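Local coordinates for protein sesquisabinene B synthase 2 (PDB 6A2A) that probably cyclises farnesyl diphosphate to sesquisabinene B, as a magnesium- or manganese-dependent terpene synthase of the plant Tpsb subfamily, at residues D62-E67 / L241-K246; T219-A224 / N250-F255; G291-P296 / E300-E305; T425-T430 / S515-P520. All blocks are in the same frame, centred on the assembly; numbering follows the deposited sequence.

Interaction 1 opens near the N terminus, on helix 55-73, and closes a long loop of 173 residues on helix 239-270. Interaction 2 starts inside that loop, on helix 220-232, and ends further along helix 239-270, so the two cross; that helix is thereby tied to the N-terminal domain at one place and to its predecessor in the chain at another. In series after them, interaction 3 closes the short turn between helices 281-292 and 299-321, and touches interaction 2 where Ile220 and Arg221 meet Phe294. Interaction 4 spans 84 residues, joining helix 419-430 to the loop before helix 521-535; Glu305 and Val301 link it to interaction 3.

Interaction 1: D62-E67 / L241-K246; sequences DKLKEE and LLRYAK
Leu64 and Tyr244 form the apolar centre where helices 55-73 and 239-270 cross, their local axes 9.4 Å apart at closest approach and at -135°. Leu64 CB rests 3.9 Å from Tyr244 CD1, while Leu64 CD1 reaches Arg243 CB at the same distance, 3.9 Å. The neighbouring aromatic contact is CH-pi: Lys65 CA stands 4.1 Å from the centroid of the Tyr244 ring, over its face but displaced toward the rim. A first torsion of -180° starts the extended Lys65 chain alongside the ring, in the same direction, and its CD comes 3.6 Å from Tyr244 OH; NZ goes on to Gln96. Among the charged groups, Arg243 bends at its third torsion and lays one guanidinium face over Leu64 CD1, while its NE is salt-bridged to Glu565 near the C terminus. The contact is helix-helix packing within the all-helical fold of plant terpene synthases, joining helix 55-73 of the N-terminal family region to long helix 239-270.

Interaction 2: T219-A224 / N250-F255; sequences TIRYEA and NIVQSF
Arg221 NH2 gives a hydrogen bond to the backbone carbonyl of Phe249, just before 250-255, and packs 3.5 Å from Val252 CB. The guanidinium also makes a cation-pi contact with Phe249. Val252 CG1 sits over one guanidinium face, 3.6 Å from Arg221 CZ and off toward the rim, as the two side chains run antiparallel, overlapping at their ends. The backbones stay far apart, Arg221 CA and Val252 CA lying 10.0 Å from one another; the arginine spans the gap because its CG is anti to the backbone N (chi1 -176°), the chain then bending once at chi2 (61°). Thr219 is the N-cap of helix 220-232, its OG1 accepting from Tyr222 N at 3.2 Å. A leucine in place of Arg221 would probably leave the Phe249 carbonyl without this donor and Val252 without its flat cover. The carbonyl and the ring of Phe249 would probably stabilise the buried charge, while Val252 gives apolar cover, so that polar and hydrocarbon contacts together join helix 220-232 to helix 239-270.

Interaction 3: G291-P296 / E300-E305; sequences GMLFEP and EVREME
Arg302 grips Glu295 O end-on with two nitrogens, NH1 at 2.9 Å and NH2 at 3.0 Å, and turns NH1 also to Leu293 O at 3.1 Å. Glu295 O lies in the guanidinium plane, yet both nitrogens approach it from the same face of its carbonyl, well above the carbonyl plane. Leu293 O is tilted 21° from the guanidinium plane, and Phe294 O stands over one face of the group without an acceptable bond to it. A bend at chi3 (56°) turns the guanidinium onto the loop, and NH2 is further salt-bridged to Glu259 of helix 239-270, which probably fixes its rotation. Replacing Arg302 by a methionine is likely to leave the carbonyls of Leu293 and Glu295 without these donors and Glu259 without its charge mate, setting the turn freer to move. Beyond the polar centre, Leu293 CD2 packs 3.9 Å from Arg302 CB, and its other branch, CD1, meets Val301 CG1 at 3.8 Å. Farther along, the extended Met292 chain lies across Glu305 and brings Met292 CE 3.6 Å from Glu305 OE1. Leu293 is where the chain leaves helix 281-292; the result is a short connection between consecutive helices of the class I terpene synthase alpha-helical fold, leading into helix 299-321, which carries the metal-binding Asp316 and Asp320 of the DDxxD motif.

Interaction 4: T425-T430 / S515-P520; sequences TSYLLT and SPFAEP
Tyr427 and Phe517 meet along one side of each ring, closest at Tyr427 CE1 and Phe517 CE1, 3.7 Å apart. The ring planes stand at 89° with centroids 5.9 Å apart; Tyr427 CE1 comes to the edge of the Phe517 ring, in its plane, whereas Phe517 CE1 approaches the tyrosine ring obliquely. A trans first torsion (chi1 178°) carries the Tyr427 ring off the helix toward the loop, and Phe517, whose CG is instead anti to its carbonyl carbon, bends its ring back to meet it. The phenol end reaches further: a water 2.7 Å from Tyr427 OH donates to Pro516 O, bridging helix and loop. The second point of contact is aliphatic. Thr430 sets CB 3.8 Å from Pro520 CG, and its hydroxyl, lodged between the backbone N and carbonyl carbon, donates from OG1 to Ser426 O at 2.8 Å; this turns the hydroxyl back to its own helix and fixes the rotation of the side chain. Cis peptide bonds precede both Pro516 and Pro520, bending the loop at either side of Phe517. Phe521, at the start of helix 521-535, meets both aromatic rings, and Val442 of helix 436-443 touches Tyr427 and Phe517. The loop thus lies against helices 419-430, 436-443 and 521-535, while Val301 of helix 299-321 packs on Thr430 from the helix side.

Interaction 1: D62-E67 / L241-K246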
loop_
_atom_site.group_PDB
_atom_site.type_symbol
_atom_site.label_atom_id
_atom_site.label_comp_id
_atom_site.label_asym_id
_atom_site.label_seq_id
_atom_site.Cartn_x
_atom_site.Cartn_y
_atom_site.Cartn_z
ATOM N N ASP A 62 -14.981 -16.038 22.253
ATOM C CA ASP A 62 -15.403 -17.340 21.678
ATOM C C ASP A 62 -16.348 -18.076 22.648
ATOM O O ASP A 62 -17.318 -18.705 22.219
ATOM C CB ASP A 62 -14.204 -18.220 21.349
ATOM C CG ASP A 62 -13.176 -17.501 20.468
ATOM O OD1 ASP A 62 -13.453 -17.305 19.271
ATOM O OD2 ASP A 62 -12.098 -17.118 20.984
ATOM N N LYS A 63 -16.065 -17.943 23.942
ATOM C CA LYS A 63 -16.840 -18.624 24.978
ATOM C C LYS A 63 -18.225 -17.988 25.039
ATOM O O LYS A 63 -19.217 -18.683 25.000
ATOM C CB LYS A 63 -16.164 -18.561 26.349
ATOM C CG LYS A 63 -16.942 -19.235 27.483
ATOM C CD LYS A 63 -16.192 -19.292 28.804
ATOM C CE LYS A 63 -16.975 -18.720 29.968
ATOM N NZ LYS A 63 -16.237 -17.595 30.592
ATOM N N LEU A 64 -18.266 -16.667 25.088
ATOM C CA LEU A 64 -19.550 -15.985 25.127
ATOM C C LEU A 64 -20.331 -16.185 23.825
ATOM O O LEU A 64 -21.559 -16.229 23.885
ATOM C CB LEU A 64 -19.330 -14.508 25.439
ATOM C CG LEU A 64 -18.860 -14.185 26.851
ATOM C CD1 LEU A 64 -18.988 -12.696 27.103
ATOM C CD2 LEU A 64 -19.627 -14.966 27.915
ATOM N N LYS A 65 -19.670 -16.336 22.674
ATOM C CA LYS A 65 -20.401 -16.571 21.421
ATOM C C LYS A 65 -21.223 -17.857 21.535
ATOM O O LYS A 65 -22.398 -17.922 21.162
ATOM C CB LYS A 65 -19.461 -16.671 20.208
ATOM C CG LYS A 65 -20.202 -16.909 18.903
ATOM C CD LYS A 65 -19.356 -16.873 17.644
ATOM C CE LYS A 65 -20.160 -17.392 16.473
ATOM N NZ LYS A 65 -19.536 -17.111 15.158
ATOM N N GLU A 66 -20.600 -18.894 22.060
ATOM C CA GLU A 66 -21.287 -20.168 22.160
ATOM C C GLU A 66 -22.445 -20.054 23.159
ATOM O O GLU A 66 -23.478 -20.638 22.926
ATOM C CB GLU A 66 -20.306 -21.280 22.549
ATOM C CG GLU A 66 -19.476 -21.798 21.384
ATOM C CD GLU A 66 -20.274 -22.565 20.342
ATOM O OE1 GLU A 66 -21.002 -23.507 20.727
ATOM O OE2 GLU A 66 -20.179 -22.206 19.145
ATOM N N GLU A 67 -22.283 -19.301 24.237
ATOM C CA GLU A 67 -23.379 -19.085 25.197
ATOM C C GLU A 67 -24.528 -18.358 24.505
ATOM O O GLU A 67 -25.653 -18.696 24.727
ATOM C CB GLU A 67 -22.926 -18.343 26.459
ATOM C CG GLU A 67 -22.094 -19.205 27.393
ATOM C CD GLU A 67 -21.500 -18.466 28.575
ATOM O OE1 GLU A 67 -20.359 -18.784 28.958
ATOM O OE2 GLU A 67 -22.173 -17.580 29.107
ATOM N N LEU A 241 -25.461 -11.552 26.749
ATOM C CA LEU A 241 -25.612 -11.002 25.373
ATOM C C LEU A 241 -24.918 -9.632 25.331
ATOM O O LEU A 241 -24.135 -9.368 24.419
ATOM C CB LEU A 241 -27.094 -10.900 24.990
ATOM C CG LEU A 241 -27.363 -10.282 23.610
ATOM C CD1 LEU A 241 -26.636 -11.062 22.518
ATOM C CD2 LEU A 241 -28.831 -10.200 23.295
ATOM N N LEU A 242 -25.190 -8.784 26.333
ATOM C CA LEU A 242 -24.631 -7.450 26.411
ATOM C C LEU A 242 -23.113 -7.546 26.442
ATOM O O LEU A 242 -22.428 -6.835 25.684
ATOM C CB LEU A 242 -25.158 -6.674 27.629
ATOM C CG LEU A 242 -24.507 -5.307 27.851
ATOM C CD1 LEU A 242 -24.842 -4.349 26.701
ATOM C CD2 LEU A 242 -24.905 -4.685 29.184
ATOM N N ARG A 243 -22.580 -8.406 27.312
ATOM C CA ARG A 243 -21.161 -8.560 27.428
ATOM C C ARG A 243 -20.548 -8.988 26.084
ATOM O O ARG A 243 -19.493 -8.460 25.686
ATOM C CB ARG A 243 -20.836 -9.588 28.526
ATOM C CG ARG A 243 -20.974 -9.034 29.943
ATOM C CD ARG A 243 -20.898 -10.133 31.013
ATOM N NE ARG A 243 -19.611 -10.828 31.016
ATOM C CZ ARG A 243 -19.463 -12.145 31.157
ATOM N NH1 ARG A 243 -18.278 -12.702 30.954
ATOM N NH2 ARG A 243 -20.505 -12.902 31.457
ATOM N N TYR A 244 -21.156 -9.946 25.403
ATOM C CA TYR A 244 -20.668 -10.409 24.107
ATOM C C TYR A 244 -20.730 -9.260 23.071
ATOM O O TYR A 244 -19.796 -9.114 22.276
ATOM C CB TYR A 244 -21.458 -11.600 23.572
ATOM C CG TYR A 244 -20.935 -12.114 22.254
ATOM C CD1 TYR A 244 -19.632 -12.550 22.111
ATOM C CD2 TYR A 244 -21.724 -12.075 21.123
ATOM C CE1 TYR A 244 -19.121 -12.938 20.885
ATOM C CE2 TYR A 244 -21.236 -12.493 19.890
ATOM C CZ TYR A 244 -19.928 -12.899 19.768
ATOM O OH TYR A 244 -19.463 -13.359 18.579
ATOM N N ALA A 245 -21.788 -8.486 23.111
ATOM C CA ALA A 245 -21.999 -7.353 22.180
ATOM C C ALA A 245 -20.875 -6.322 22.292
ATOM O O ALA A 245 -20.326 -5.860 21.263
ATOM C CB ALA A 245 -23.345 -6.702 22.414
ATOM N N LYS A 246 -20.458 -6.024 23.512
ATOM C CA LYS A 246 -19.366 -5.087 23.737
ATOM C C LYS A 246 -18.031 -5.682 23.295
ATOM O O LYS A 246 -17.173 -4.987 22.724
ATOM C CB LYS A 246 -19.303 -4.681 25.212
ATOM C CG LYS A 246 -20.533 -3.930 25.706
ATOM C CD LYS A 246 -20.395 -3.473 27.142
ATOM C CE LYS A 246 -21.573 -2.647 27.588
ATOM N NZ LYS A 246 -21.465 -2.319 29.029
#

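Interaction 2: T219-A224 / N250-F255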
loop_
_atom_site.group_PDB
_atom_site.type_symbol
_atom_site.label_atom_id
_atom_site.label_comp_id
_atom_site.label_asym_id
_atom_site.label_seq_id
_atom_site.Cartn_x
_atom_site.Cartn_y
_atom_site.Cartn_z
ATOM N N THR A 219 -28.036 2.343 9.558
ATOM C CA THR A 219 -26.947 1.456 9.319
ATOM C C THR A 219 -26.857 0.429 10.426
ATOM O O THR A 219 -27.301 0.661 11.578
ATOM C CB THR A 219 -25.574 2.116 9.203
ATOM O OG1 THR A 219 -25.079 2.517 10.484
ATOM C CG2 THR A 219 -25.542 3.303 8.246
ATOM N N ILE A 220 -26.320 -0.688 10.073
ATOM C CA ILE A 220 -26.116 -1.770 11.118
ATOM C C ILE A 220 -25.066 -1.326 12.141
ATOM O O ILE A 220 -25.331 -1.384 13.331
ATOM C CB ILE A 220 -25.726 -3.117 10.514
ATOM C CG1 ILE A 220 -26.833 -3.596 9.583
ATOM C CG2 ILE A 220 -25.496 -4.158 11.593
ATOM C CD1 ILE A 220 -26.393 -4.712 8.631
ATOM N N ARG A 221 -23.930 -0.831 11.690
ATOM C CA ARG A 221 -22.767 -0.722 12.564
ATOM C C ARG A 221 -22.926 0.457 13.516
ATOM O O ARG A 221 -22.610 0.327 14.718
ATOM C CB ARG A 221 -21.460 -0.581 11.782
ATOM C CG ARG A 221 -20.226 -0.576 12.680
ATOM C CD ARG A 221 -20.108 -1.879 13.458
ATOM N NE ARG A 221 -18.847 -1.866 14.190
ATOM C CZ ARG A 221 -18.446 -2.802 15.059
ATOM N NH1 ARG A 221 -19.195 -3.892 15.279
ATOM N NH2 ARG A 221 -17.315 -2.601 15.714
ATOM N N TYR A 222 -23.397 1.592 13.012
ATOM C CA TYR A 222 -23.576 2.758 13.864
ATOM C C TYR A 222 -24.774 2.547 14.794
ATOM O O TYR A 222 -24.734 3.045 15.919
ATOM C CB TYR A 222 -23.715 4.046 13.060
ATOM C CG TYR A 222 -22.461 4.408 12.316
ATOM C CD1 TYR A 222 -22.220 3.918 11.033
ATOM C CD2 TYR A 222 -21.498 5.230 12.870
ATOM C CE1 TYR A 222 -21.034 4.187 10.366
ATOM C CE2 TYR A 222 -20.321 5.518 12.200
ATOM C CZ TYR A 222 -20.087 4.998 10.940
ATOM O OH TYR A 222 -18.941 5.267 10.238
ATOM N N GLU A 223 -25.799 1.810 14.337
ATOM C CA GLU A 223 -26.926 1.470 15.224
ATOM C C GLU A 223 -26.434 0.566 16.362
ATOM O O GLU A 223 -26.944 0.697 17.506
ATOM C CB GLU A 223 -28.063 0.783 14.450
ATOM C CG GLU A 223 -29.300 0.510 15.308
ATOM C CD GLU A 223 -29.979 1.721 15.921
ATOM O OE1 GLU A 223 -29.646 2.914 15.614
ATOM O OE2 GLU A 223 -30.833 1.463 16.872
ATOM N N ALA A 224 -25.524 -0.321 16.075
ATOM C CA ALA A 224 -25.035 -1.265 17.094
ATOM C C ALA A 224 -24.411 -0.485 18.262
ATOM O O ALA A 224 -24.661 -0.810 19.448
ATOM C CB ALA A 224 -24.073 -2.248 16.523
ATOM N N ASN A 250 -15.643 -4.367 20.125
ATOM C CA ASN A 250 -14.252 -3.982 20.201
ATOM C C ASN A 250 -13.376 -4.816 19.250
ATOM O O ASN A 250 -12.397 -4.264 18.689
ATOM C CB ASN A 250 -13.726 -4.048 21.636
ATOM C CG ASN A 250 -14.248 -2.957 22.536
ATOM O OD1 ASN A 250 -14.974 -2.040 22.115
ATOM N ND2 ASN A 250 -13.901 -3.061 23.810
ATOM N N ILE A 251 -13.664 -6.099 19.059
ATOM C CA ILE A 251 -12.826 -6.918 18.197
ATOM C C ILE A 251 -12.985 -6.436 16.737
ATOM O O ILE A 251 -11.999 -6.242 16.039
ATOM C CB ILE A 251 -13.178 -8.404 18.344
ATOM C CG1 ILE A 251 -12.785 -8.895 19.743
ATOM C CG2 ILE A 251 -12.545 -9.229 17.245
ATOM C CD1 ILE A 251 -13.345 -10.266 20.092
ATOM N N VAL A 252 -14.232 -6.250 16.321
ATOM C CA VAL A 252 -14.499 -5.732 14.965
ATOM C C VAL A 252 -13.834 -4.356 14.845
ATOM O O VAL A 252 -13.138 -4.119 13.861
ATOM C CB VAL A 252 -15.998 -5.661 14.650
ATOM C CG1 VAL A 252 -16.229 -5.056 13.270
ATOM C CG2 VAL A 252 -16.646 -7.023 14.713
ATOM N N GLN A 253 -13.990 -3.498 15.830
ATOM C CA GLN A 253 -13.386 -2.182 15.773
ATOM C C GLN A 253 -11.881 -2.290 15.522
ATOM O O GLN A 253 -11.311 -1.406 14.849
ATOM C CB GLN A 253 -13.695 -1.400 17.040
ATOM C CG GLN A 253 -13.211 0.020 17.033
ATOM C CD GLN A 253 -13.357 0.688 18.376
ATOM O OE1 GLN A 253 -12.633 0.359 19.320
ATOM N NE2 GLN A 253 -14.313 1.594 18.489
ATOM N N SER A 254 -11.193 -3.277 16.139
ATOM C CA SER A 254 -9.703 -3.399 15.955
ATOM C C SER A 254 -9.375 -3.693 14.493
ATOM O O SER A 254 -8.350 -3.232 14.045
ATOM C CB SER A 254 -9.035 -4.449 16.857
ATOM O OG SER A 254 -9.336 -5.782 16.415
ATOM N N PHE A 255 -10.201 -4.481 13.800
ATOM C CA PHE A 255 -10.022 -4.687 12.353
ATOM C C PHE A 255 -10.193 -3.353 11.603
ATOM O O PHE A 255 -9.382 -3.035 10.720
ATOM C CB PHE A 255 -11.023 -5.654 11.733
ATOM C CG PHE A 255 -10.794 -7.108 12.006
ATOM C CD1 PHE A 255 -10.003 -7.860 11.158
ATOM C CD2 PHE A 255 -11.436 -7.733 13.077
ATOM C CE1 PHE A 255 -9.827 -9.217 11.391
ATOM C CE2 PHE A 255 -11.247 -9.089 13.319
ATOM C CZ PHE A 255 -10.450 -9.827 12.464
#

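Interaction 3: G291-P296 / E300-E305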
loop_
_atom_site.group_PDB
_atom_site.type_symbol
_atom_site.label_atom_id
_atom_site.label_comp_id
_atom_site.label_asym_id
_atom_site.label_seq_id
_atom_site.Cartn_x
_atom_site.Cartn_y
_atom_site.Cartn_z
ATOM N N GLY A 291 -20.804 1.902 7.027
ATOM C CA GLY A 291 -22.242 1.761 6.873
ATOM C C GLY A 291 -22.618 0.802 5.748
ATOM O O GLY A 291 -23.579 0.036 5.866
ATOM N N MET A 292 -21.886 0.831 4.643
ATOM C CA MET A 292 -22.135 -0.042 3.513
ATOM C C MET A 292 -21.818 -1.495 3.877
ATOM O O MET A 292 -22.586 -2.365 3.522
ATOM C CB MET A 292 -21.305 0.364 2.273
ATOM C CG MET A 292 -21.470 -0.544 1.107
ATOM S SD MET A 292 -20.368 0.034 -0.261
ATOM C CE MET A 292 -20.896 -1.065 -1.549
ATOM N N LEU A 293 -20.698 -1.742 4.548
ATOM C CA LEU A 293 -20.299 -3.112 4.911
ATOM C C LEU A 293 -19.306 -2.971 6.060
ATOM O O LEU A 293 -18.323 -2.266 5.955
ATOM C CB LEU A 293 -19.752 -3.899 3.697
ATOM C CG LEU A 293 -18.364 -3.553 3.151
ATOM C CD1 LEU A 293 -17.969 -4.426 1.982
ATOM C CD2 LEU A 293 -18.225 -2.097 2.694
ATOM N N PHE A 294 -19.616 -3.610 7.212
ATOM C CA PHE A 294 -18.764 -3.491 8.376
ATOM C C PHE A 294 -18.023 -4.807 8.697
ATOM O O PHE A 294 -17.032 -4.788 9.455
ATOM C CB PHE A 294 -19.581 -3.038 9.602
ATOM C CG PHE A 294 -20.433 -4.170 10.140
ATOM C CD1 PHE A 294 -19.896 -5.087 11.015
ATOM C CD2 PHE A 294 -21.744 -4.336 9.721
ATOM C CE1 PHE A 294 -20.670 -6.140 11.480
ATOM C CE2 PHE A 294 -22.484 -5.447 10.110
ATOM C CZ PHE A 294 -21.950 -6.312 11.031
ATOM N N GLU A 295 -18.475 -5.946 8.171
ATOM C CA GLU A 295 -17.948 -7.237 8.609
ATOM C C GLU A 295 -16.445 -7.369 8.356
ATOM O O GLU A 295 -15.914 -7.094 7.282
ATOM C CB GLU A 295 -18.696 -8.398 7.948
ATOM C CG GLU A 295 -20.174 -8.382 8.196
ATOM C CD GLU A 295 -21.106 -7.548 7.328
ATOM O OE1 GLU A 295 -20.694 -6.516 6.735
ATOM O OE2 GLU A 295 -22.314 -7.863 7.376
ATOM N N PRO A 296 -15.712 -7.860 9.361
ATOM C CA PRO A 296 -14.324 -8.116 9.180
ATOM C C PRO A 296 -13.965 -8.941 7.940
ATOM O O PRO A 296 -12.910 -8.624 7.286
ATOM C CB PRO A 296 -13.920 -8.912 10.410
ATOM C CG PRO A 296 -14.870 -8.465 11.452
ATOM C CD PRO A 296 -16.134 -8.050 10.744
ATOM N N GLU A 300 -10.942 -6.407 2.735
ATOM C CA GLU A 300 -10.302 -5.970 1.495
ATOM C C GLU A 300 -11.276 -5.211 0.578
ATOM O O GLU A 300 -10.842 -4.226 -0.082
ATOM C CB GLU A 300 -9.726 -7.148 0.702
ATOM C CG GLU A 300 -8.377 -7.561 1.252
ATOM C CD GLU A 300 -7.668 -8.531 0.331
ATOM O OE1 GLU A 300 -8.093 -9.703 0.287
ATOM O OE2 GLU A 300 -6.788 -8.073 -0.408
ATOM N N VAL A 301 -12.481 -5.721 0.449
ATOM C CA VAL A 301 -13.497 -5.092 -0.382
ATOM C C VAL A 301 -13.807 -3.716 0.205
ATOM O O VAL A 301 -13.902 -2.713 -0.536
ATOM C CB VAL A 301 -14.747 -5.964 -0.482
ATOM C CG1 VAL A 301 -15.911 -5.236 -1.135
ATOM C CG2 VAL A 301 -14.430 -7.247 -1.230
ATOM N N ARG A 302 -14.018 -3.671 1.497
ATOM C CA ARG A 302 -14.312 -2.395 2.152
ATOM C C ARG A 302 -13.192 -1.377 1.933
ATOM O O ARG A 302 -13.481 -0.185 1.668
ATOM C CB ARG A 302 -14.533 -2.641 3.653
ATOM C CG ARG A 302 -14.611 -1.377 4.460
ATOM C CD ARG A 302 -15.207 -1.571 5.855
ATOM N NE ARG A 302 -14.483 -2.593 6.654
ATOM C CZ ARG A 302 -14.879 -3.888 6.774
ATOM N NH1 ARG A 302 -16.054 -4.322 6.308
ATOM N NH2 ARG A 302 -14.073 -4.731 7.390
ATOM N N GLU A 303 -11.922 -1.795 2.021
ATOM C CA GLU A 303 -10.814 -0.850 1.746
ATOM C C GLU A 303 -10.937 -0.301 0.303
ATOM O O GLU A 303 -10.707 0.882 0.056
ATOM C CB GLU A 303 -9.468 -1.508 2.015
ATOM C CG GLU A 303 -9.149 -1.612 3.502
ATOM C CD GLU A 303 -7.827 -2.330 3.833
ATOM O OE1 GLU A 303 -6.809 -2.004 3.211
ATOM O OE2 GLU A 303 -7.815 -3.194 4.748
ATOM N N MET A 304 -11.228 -1.172 -0.674
ATOM C CA MET A 304 -11.236 -0.751 -2.028
ATOM C C MET A 304 -12.433 0.193 -2.217
ATOM O O MET A 304 -12.318 1.225 -2.949
ATOM C CB MET A 304 -11.241 -1.929 -3.000
ATOM C CG MET A 304 -9.857 -2.586 -3.140
ATOM S SD MET A 304 -9.870 -3.944 -4.301
ATOM C CE MET A 304 -10.399 -5.289 -3.231
ATOM N N GLU A 305 -13.568 -0.091 -1.583
ATOM C CA GLU A 305 -14.725 0.796 -1.794
ATOM C C GLU A 305 -14.410 2.172 -1.179
ATOM O O GLU A 305 -14.836 3.185 -1.677
ATOM C CB GLU A 305 -15.999 0.219 -1.148
ATOM C CG GLU A 305 -16.527 -1.059 -1.783
ATOM C CD GLU A 305 -17.047 -0.892 -3.190
ATOM O OE1 GLU A 305 -17.922 -0.050 -3.398
ATOM O OE2 GLU A 305 -16.580 -1.614 -4.076
#

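Interaction 4: T425-T430 / S515-P520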
loop_
_atom_site.group_PDB
_atom_site.type_symbol
_atom_site.label_atom_id
_atom_site.label_comp_id
_atom_site.label_asym_id
_atom_site.label_seq_id
_atom_site.Cartn_x
_atom_site.Cartn_y
_atom_site.Cartn_z
ATOM N N THR A 425 -18.639 -1.683 -8.742
ATOM C CA THR A 425 -17.335 -2.104 -8.248
ATOM C C THR A 425 -17.498 -3.182 -7.168
ATOM O O THR A 425 -16.814 -4.183 -7.194
ATOM C CB THR A 425 -16.505 -0.921 -7.753
ATOM O OG1 THR A 425 -16.337 -0.006 -8.852
ATOM C CG2 THR A 425 -15.150 -1.361 -7.239
ATOM N N SER A 426 -18.406 -2.975 -6.218
ATOM C CA SER A 426 -18.635 -3.941 -5.159
ATOM C C SER A 426 -19.033 -5.317 -5.725
ATOM O O SER A 426 -18.650 -6.339 -5.145
ATOM C CB SER A 426 -19.619 -3.420 -4.168
ATOM O OG SER A 426 -20.991 -3.541 -4.558
ATOM N N TYR A 427 -19.841 -5.310 -6.778
ATOM C CA TYR A 427 -20.307 -6.535 -7.428
ATOM C C TYR A 427 -19.126 -7.257 -8.109
ATOM O O TYR A 427 -18.927 -8.490 -7.936
ATOM C CB TYR A 427 -21.412 -6.206 -8.421
ATOM C CG TYR A 427 -21.928 -7.404 -9.179
ATOM C CD1 TYR A 427 -23.008 -8.126 -8.701
ATOM C CD2 TYR A 427 -21.437 -7.730 -10.431
ATOM C CE1 TYR A 427 -23.547 -9.188 -9.418
ATOM C CE2 TYR A 427 -21.971 -8.790 -11.171
ATOM C CZ TYR A 427 -23.013 -9.531 -10.655
ATOM O OH TYR A 427 -23.523 -10.554 -11.416
ATOM N N LEU A 428 -18.339 -6.496 -8.890
ATOM C CA LEU A 428 -17.108 -7.015 -9.487
ATOM C C LEU A 428 -16.237 -7.779 -8.478
ATOM O O LEU A 428 -15.675 -8.878 -8.790
ATOM C CB LEU A 428 -16.301 -5.845 -10.054
ATOM C CG LEU A 428 -14.847 -6.151 -10.402
ATOM C CD1 LEU A 428 -14.736 -7.061 -11.597
ATOM C CD2 LEU A 428 -14.063 -4.868 -10.661
ATOM N N LEU A 429 -16.099 -7.231 -7.293
ATOM C CA LEU A 429 -15.148 -7.741 -6.298
ATOM C C LEU A 429 -15.717 -8.904 -5.481
ATOM O O LEU A 429 -14.921 -9.515 -4.737
ATOM C CB LEU A 429 -14.774 -6.603 -5.339
ATOM C CG LEU A 429 -14.013 -5.447 -5.998
ATOM C CD1 LEU A 429 -13.792 -4.334 -4.997
ATOM C CD2 LEU A 429 -12.673 -5.905 -6.545
ATOM N N THR A 430 -17.021 -9.150 -5.550
ATOM C CA THR A 430 -17.630 -10.197 -4.682
ATOM C C THR A 430 -18.413 -11.260 -5.444
ATOM O O THR A 430 -18.551 -12.376 -4.863
ATOM C CB THR A 430 -18.565 -9.579 -3.644
ATOM O OG1 THR A 430 -19.621 -8.865 -4.312
ATOM C CG2 THR A 430 -17.783 -8.701 -2.702
ATOM N N SER A 515 -33.371 -12.748 -7.465
ATOM C CA SER A 515 -32.472 -13.346 -8.465
ATOM C C SER A 515 -32.351 -12.340 -9.609
ATOM O O SER A 515 -33.318 -11.681 -9.952
ATOM C CB SER A 515 -32.959 -14.720 -8.912
ATOM O OG SER A 515 -32.923 -14.869 -10.329
ATOM N N PRO A 516 -31.172 -12.214 -10.189
ATOM C CA PRO A 516 -29.983 -13.047 -10.052
ATOM C C PRO A 516 -29.003 -12.673 -8.935
ATOM O O PRO A 516 -27.958 -13.317 -8.802
ATOM C CB PRO A 516 -29.315 -12.831 -11.410
ATOM C CG PRO A 516 -29.596 -11.399 -11.706
ATOM C CD PRO A 516 -31.010 -11.192 -11.213
ATOM N N PHE A 517 -29.339 -11.680 -8.103
ATOM C CA PHE A 517 -28.387 -11.228 -7.092
ATOM C C PHE A 517 -28.378 -12.133 -5.859
ATOM O O PHE A 517 -29.367 -12.781 -5.539
ATOM C CB PHE A 517 -28.718 -9.774 -6.757
ATOM C CG PHE A 517 -28.516 -8.834 -7.912
ATOM C CD1 PHE A 517 -27.272 -8.762 -8.509
ATOM C CD2 PHE A 517 -29.534 -8.016 -8.363
ATOM C CE1 PHE A 517 -27.057 -7.885 -9.551
ATOM C CE2 PHE A 517 -29.306 -7.110 -9.391
ATOM C CZ PHE A 517 -28.086 -7.093 -10.017
ATOM N N ALA A 518 -27.234 -12.167 -5.210
ATOM C CA ALA A 518 -26.994 -12.920 -3.990
ATOM C C ALA A 518 -26.291 -12.026 -2.976
ATOM O O ALA A 518 -25.770 -10.963 -3.316
ATOM C CB ALA A 518 -26.120 -14.108 -4.266
ATOM N N GLU A 519 -26.179 -12.539 -1.773
ATOM C CA GLU A 519 -25.232 -11.948 -0.796
ATOM C C GLU A 519 -23.796 -12.064 -1.303
ATOM O O GLU A 519 -23.431 -13.054 -1.930
ATOM C CB GLU A 519 -25.381 -12.640 0.561
ATOM C CG GLU A 519 -26.767 -12.441 1.164
ATOM C CD GLU A 519 -27.124 -11.035 1.601
ATOM O OE1 GLU A 519 -26.255 -10.119 1.462
ATOM O OE2 GLU A 519 -28.275 -10.823 2.010
ATOM N N PRO A 520 -22.943 -11.083 -1.019
ATOM C CA PRO A 520 -23.226 -9.914 -0.192
ATOM C C PRO A 520 -23.729 -8.667 -0.939
ATOM O O PRO A 520 -24.107 -7.668 -0.310
ATOM C CB PRO A 520 -21.867 -9.560 0.413
ATOM C CG PRO A 520 -20.900 -10.007 -0.648
ATOM C CD PRO A 520 -21.516 -11.272 -1.213
HETATM O O HOH W 1 -25.195 -12.218 -10.053
HETATM O O HOH W 2 -21.867 -13.120 -4.212
#